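Local coordinates for conserved hypothetical protein, putative anti-sigma factor (PDB 4M0N) that is a putative anti-sigma factor of the FecR family, probably restraining a sigma factor at the membrane, here represented by the part that holds its FecR and FecR C-terminal regions, at residues T53-E65 and V72-T84. The protein carries 1 engineered substitution. Residues are numbered along the deposited sequence; the frame is centred on the assembly and turned at random. Where two conformers were deposited one is given.
Sequences TEFTSDIRLVEME and VMRDEGKPFIVRT
Arg60 reaches from its strand into the loop 73-78, where its flat guanidinium suits a site lined with carbonyls. Arg60 NE and NH2 both donate to Lys78 O (2.9 and 2.8 Å), side-on. Arg60 NH1 donates one hydrogen to Met73 O at 2.7 Å, in the carbonyl plane, and has Asp37 as its charge partner. Phe80 CB lies over one guanidinium face and Asp75 CB over the opposite one; a bend at chi3 (-74°) turns the group into this slot. Lys78, extended beyond CG, crosses the Arg60 chain at a slant, and its NZ donates a hydrogen bond to Phe55 O (2.8 Å) from above the carbonyl plane, a span that suits a long lysine. Beyond these loops, strands 60-65 and 80-83, both in the FecR region, run parallel, the one parallel pairing in a mixed sheet that packs against a second, antiparallel sheet. Five backbone bonds join them, from Arg60 N to Pro79 O through Met64 N to Arg83 O. On the inner side, branched Val62 and Val82 pack with Phe80, against Phe70 of the second sheet. The other side carries Leu61, whose CD1 touches Ile81 CG2 at 3.7 Å and sits over the Arg83 guanidinium. A water links Arg83 NH1 to Glu63 OE2, while salt bridges to Asp88 and Arg50 hold Arg83 and Glu63, respectively.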
# COMPACT_ATOMS: atom_id res chain seq x y z
N THR A 53 14.23 9.79 16.85
CA THR A 53 14.72 11.11 16.41
C THR A 53 16.22 11.08 16.01
O THR A 53 16.71 11.98 15.35
CB THR A 53 14.37 12.19 17.45
OG1 THR A 53 14.77 11.74 18.74
CG2 THR A 53 12.83 12.44 17.45
N GLU A 54 16.93 10.02 16.40
CA GLU A 54 18.29 9.75 15.95
C GLU A 54 18.46 8.24 15.76
O GLU A 54 17.98 7.48 16.59
CB GLU A 54 19.27 10.27 17.02
CG GLU A 54 20.75 10.13 16.70
CD GLU A 54 21.61 11.02 17.60
OE1 GLU A 54 21.04 11.83 18.36
OE2 GLU A 54 22.85 10.91 17.55
N PHE A 55 19.14 7.82 14.70
CA PHE A 55 19.43 6.41 14.47
C PHE A 55 20.76 6.12 15.19
O PHE A 55 21.83 6.39 14.65
CB PHE A 55 19.56 6.08 12.97
CG PHE A 55 18.26 6.11 12.21
CD1 PHE A 55 17.21 5.28 12.59
CD2 PHE A 55 18.11 6.90 11.07
CE1 PHE A 55 16.02 5.26 11.86
CE2 PHE A 55 16.92 6.90 10.35
CZ PHE A 55 15.89 6.09 10.75
N THR A 56 20.68 5.62 16.41
CA THR A 56 21.88 5.41 17.23
C THR A 56 22.43 3.99 17.15
O THR A 56 23.56 3.74 17.59
CB THR A 56 21.62 5.76 18.71
OG1 THR A 56 20.53 4.99 19.22
CG2 THR A 56 21.31 7.25 18.86
N SER A 57 21.66 3.05 16.61
CA SER A 57 22.09 1.65 16.58
C SER A 57 22.88 1.37 15.29
O SER A 57 23.16 2.29 14.52
CB SER A 57 20.89 0.72 16.71
OG SER A 57 20.05 0.85 15.59
N ASP A 58 23.25 0.11 15.08
CA ASP A 58 23.93 -0.31 13.84
C ASP A 58 22.95 -0.53 12.67
O ASP A 58 23.35 -0.89 11.55
CB ASP A 58 24.72 -1.61 14.06
CG ASP A 58 23.84 -2.78 14.49
OD1 ASP A 58 23.03 -2.60 15.42
OD2 ASP A 58 23.96 -3.87 13.89
N ILE A 59 21.66 -0.34 12.92
CA ILE A 59 20.67 -0.42 11.86
C ILE A 59 19.82 0.83 11.95
O ILE A 59 19.70 1.44 13.02
CB ILE A 59 19.79 -1.68 11.97
CG1 ILE A 59 19.04 -1.71 13.30
CG2 ILE A 59 20.64 -2.94 11.84
CD1 ILE A 59 17.91 -2.72 13.34
N ARG A 60 19.27 1.23 10.82
CA ARG A 60 18.31 2.29 10.79
C ARG A 60 16.93 1.62 10.75
O ARG A 60 16.50 1.20 9.69
CB ARG A 60 18.51 3.12 9.52
CG ARG A 60 19.83 3.88 9.51
CD ARG A 60 20.06 4.55 8.17
NE ARG A 60 20.42 3.60 7.14
CZ ARG A 60 20.38 3.84 5.83
NH1 ARG A 60 19.96 5.00 5.35
NH2 ARG A 60 20.80 2.91 4.97
N LEU A 61 16.26 1.53 11.90
CA LEU A 61 15.00 0.79 12.02
C LEU A 61 13.79 1.70 12.17
O LEU A 61 13.78 2.59 13.02
CB LEU A 61 15.05 -0.12 13.24
CG LEU A 61 13.77 -0.92 13.54
CD1 LEU A 61 13.60 -2.01 12.51
CD2 LEU A 61 13.91 -1.50 14.94
N VAL A 62 12.77 1.47 11.35
CA VAL A 62 11.47 2.09 11.52
C VAL A 62 10.40 0.99 11.54
O VAL A 62 10.63 -0.14 11.05
CB VAL A 62 11.18 3.21 10.50
CG1 VAL A 62 12.33 4.23 10.48
CG2 VAL A 62 10.92 2.65 9.11
N GLU A 63 9.28 1.28 12.19
CA GLU A 63 8.14 0.37 12.25
C GLU A 63 6.99 1.05 11.56
O GLU A 63 6.78 2.25 11.73
CB GLU A 63 7.74 0.02 13.69
CG GLU A 63 8.72 -0.89 14.40
CD GLU A 63 8.31 -1.20 15.84
OE1 GLU A 63 7.43 -0.51 16.37
OE2 GLU A 63 8.89 -2.11 16.44
N MET A 64 6.25 0.30 10.75
CA MET A 64 5.18 0.89 10.01
C MET A 64 4.03 -0.07 9.85
O MET A 64 4.22 -1.28 9.71
CB MET A 64 5.72 1.33 8.64
CG MET A 64 4.74 2.16 7.85
SD MET A 64 3.65 1.27 6.74
CE MET A 64 4.87 0.62 5.59
N GLU A 65 2.82 0.47 9.90
CA GLU A 65 1.61 -0.21 9.54
C GLU A 65 0.79 0.71 8.66
O GLU A 65 0.55 1.88 9.02
CB GLU A 65 0.86 -0.62 10.81
CG GLU A 65 -0.42 -1.38 10.57
CD GLU A 65 -1.59 -0.46 10.31
OE1 GLU A 65 -1.86 0.45 11.16
OE2 GLU A 65 -2.24 -0.65 9.29
N VAL A 72 15.38 5.45 0.40
CA VAL A 72 16.41 5.30 1.40
C VAL A 72 17.78 5.76 0.96
O VAL A 72 18.32 5.26 -0.01
CB VAL A 72 16.49 3.84 1.92
CG1 VAL A 72 17.64 3.70 2.92
CG2 VAL A 72 15.17 3.46 2.57
N MET A 73 18.33 6.71 1.72
CA MET A 73 19.69 7.17 1.57
C MET A 73 20.70 6.04 1.76
O MET A 73 20.66 5.32 2.75
CB MET A 73 19.94 8.28 2.59
CG MET A 73 19.48 9.65 2.13
SD MET A 73 20.61 10.42 0.92
CE MET A 73 22.18 9.88 1.51
N ARG A 74 21.61 5.88 0.79
CA ARG A 74 22.51 4.76 0.80
C ARG A 74 23.46 4.91 1.96
O ARG A 74 24.10 5.94 2.13
CB ARG A 74 23.29 4.63 -0.51
CG ARG A 74 24.11 3.35 -0.56
CD ARG A 74 24.76 3.11 -1.92
NE ARG A 74 25.27 1.74 -1.97
CZ ARG A 74 24.56 0.66 -2.28
NH1 ARG A 74 23.27 0.75 -2.60
NH2 ARG A 74 25.14 -0.53 -2.28
N ASP A 75 23.46 3.89 2.81
CA ASP A 75 24.49 3.69 3.79
C ASP A 75 24.76 2.19 3.82
O ASP A 75 24.02 1.43 4.44
CB ASP A 75 24.06 4.23 5.16
CG ASP A 75 25.21 4.30 6.14
OD1 ASP A 75 26.14 3.49 6.03
OD2 ASP A 75 25.16 5.15 7.04
N GLU A 76 25.80 1.76 3.11
CA GLU A 76 26.18 0.34 3.10
C GLU A 76 26.54 -0.14 4.51
O GLU A 76 26.31 -1.30 4.86
CB GLU A 76 27.35 0.09 2.15
CG GLU A 76 27.02 0.24 0.67
CD GLU A 76 28.22 -0.06 -0.24
OE1 GLU A 76 29.37 0.19 0.17
OE2 GLU A 76 28.00 -0.55 -1.38
N GLY A 77 27.10 0.76 5.31
CA GLY A 77 27.50 0.43 6.68
C GLY A 77 26.37 0.29 7.67
O GLY A 77 26.60 -0.13 8.80
N LYS A 78 25.14 0.62 7.25
CA LYS A 78 24.03 0.74 8.18
C LYS A 78 22.73 0.40 7.44
O LYS A 78 22.11 1.27 6.82
CB LYS A 78 23.99 2.16 8.73
CG LYS A 78 23.48 2.28 10.16
CD LYS A 78 23.74 3.69 10.68
CE LYS A 78 22.93 4.00 11.93
NZ LYS A 78 23.14 5.40 12.39
N PRO A 79 22.34 -0.88 7.44
CA PRO A 79 21.13 -1.24 6.74
C PRO A 79 19.93 -0.50 7.29
O PRO A 79 19.90 -0.15 8.49
CB PRO A 79 20.99 -2.73 7.02
CG PRO A 79 22.37 -3.20 7.34
CD PRO A 79 23.02 -2.05 8.04
N PHE A 80 18.96 -0.26 6.42
CA PHE A 80 17.70 0.37 6.79
C PHE A 80 16.66 -0.73 6.81
O PHE A 80 16.58 -1.48 5.86
CB PHE A 80 17.33 1.39 5.72
CG PHE A 80 16.19 2.27 6.08
CD1 PHE A 80 14.86 1.84 5.93
CD2 PHE A 80 16.42 3.56 6.55
CE1 PHE A 80 13.81 2.67 6.28
CE2 PHE A 80 15.37 4.39 6.90
CZ PHE A 80 14.06 3.95 6.76
N ILE A 81 15.88 -0.81 7.89
CA ILE A 81 14.85 -1.84 8.00
C ILE A 81 13.49 -1.22 8.22
O ILE A 81 13.27 -0.45 9.18
CB ILE A 81 15.16 -2.83 9.12
CG1 ILE A 81 16.46 -3.58 8.83
CG2 ILE A 81 13.98 -3.79 9.28
CD1 ILE A 81 16.86 -4.58 9.89
N VAL A 82 12.56 -1.55 7.33
CA VAL A 82 11.17 -1.21 7.57
C VAL A 82 10.53 -2.47 8.17
O VAL A 82 10.42 -3.50 7.50
CB VAL A 82 10.43 -0.82 6.29
CG1 VAL A 82 8.93 -0.60 6.62
CG2 VAL A 82 11.05 0.41 5.65
N ARG A 83 10.15 -2.37 9.43
CA ARG A 83 9.57 -3.49 10.15
C ARG A 83 8.07 -3.39 10.17
O ARG A 83 7.48 -2.45 10.75
CB ARG A 83 10.10 -3.54 11.58
CG ARG A 83 9.46 -4.62 12.47
CD ARG A 83 10.40 -4.98 13.60
NE ARG A 83 11.60 -5.61 13.07
CZ ARG A 83 12.77 -5.67 13.70
NH1 ARG A 83 12.92 -5.18 14.93
NH2 ARG A 83 13.80 -6.27 13.10
N THR A 84 7.46 -4.35 9.50
CA THR A 84 6.04 -4.54 9.54
C THR A 84 5.72 -5.85 10.24
O THR A 84 6.58 -6.70 10.48
CB THR A 84 5.44 -4.58 8.14
OG1 THR A 84 5.78 -5.82 7.51
CG2 THR A 84 5.90 -3.41 7.31
O HOH W 1 11.32 -3.40 16.52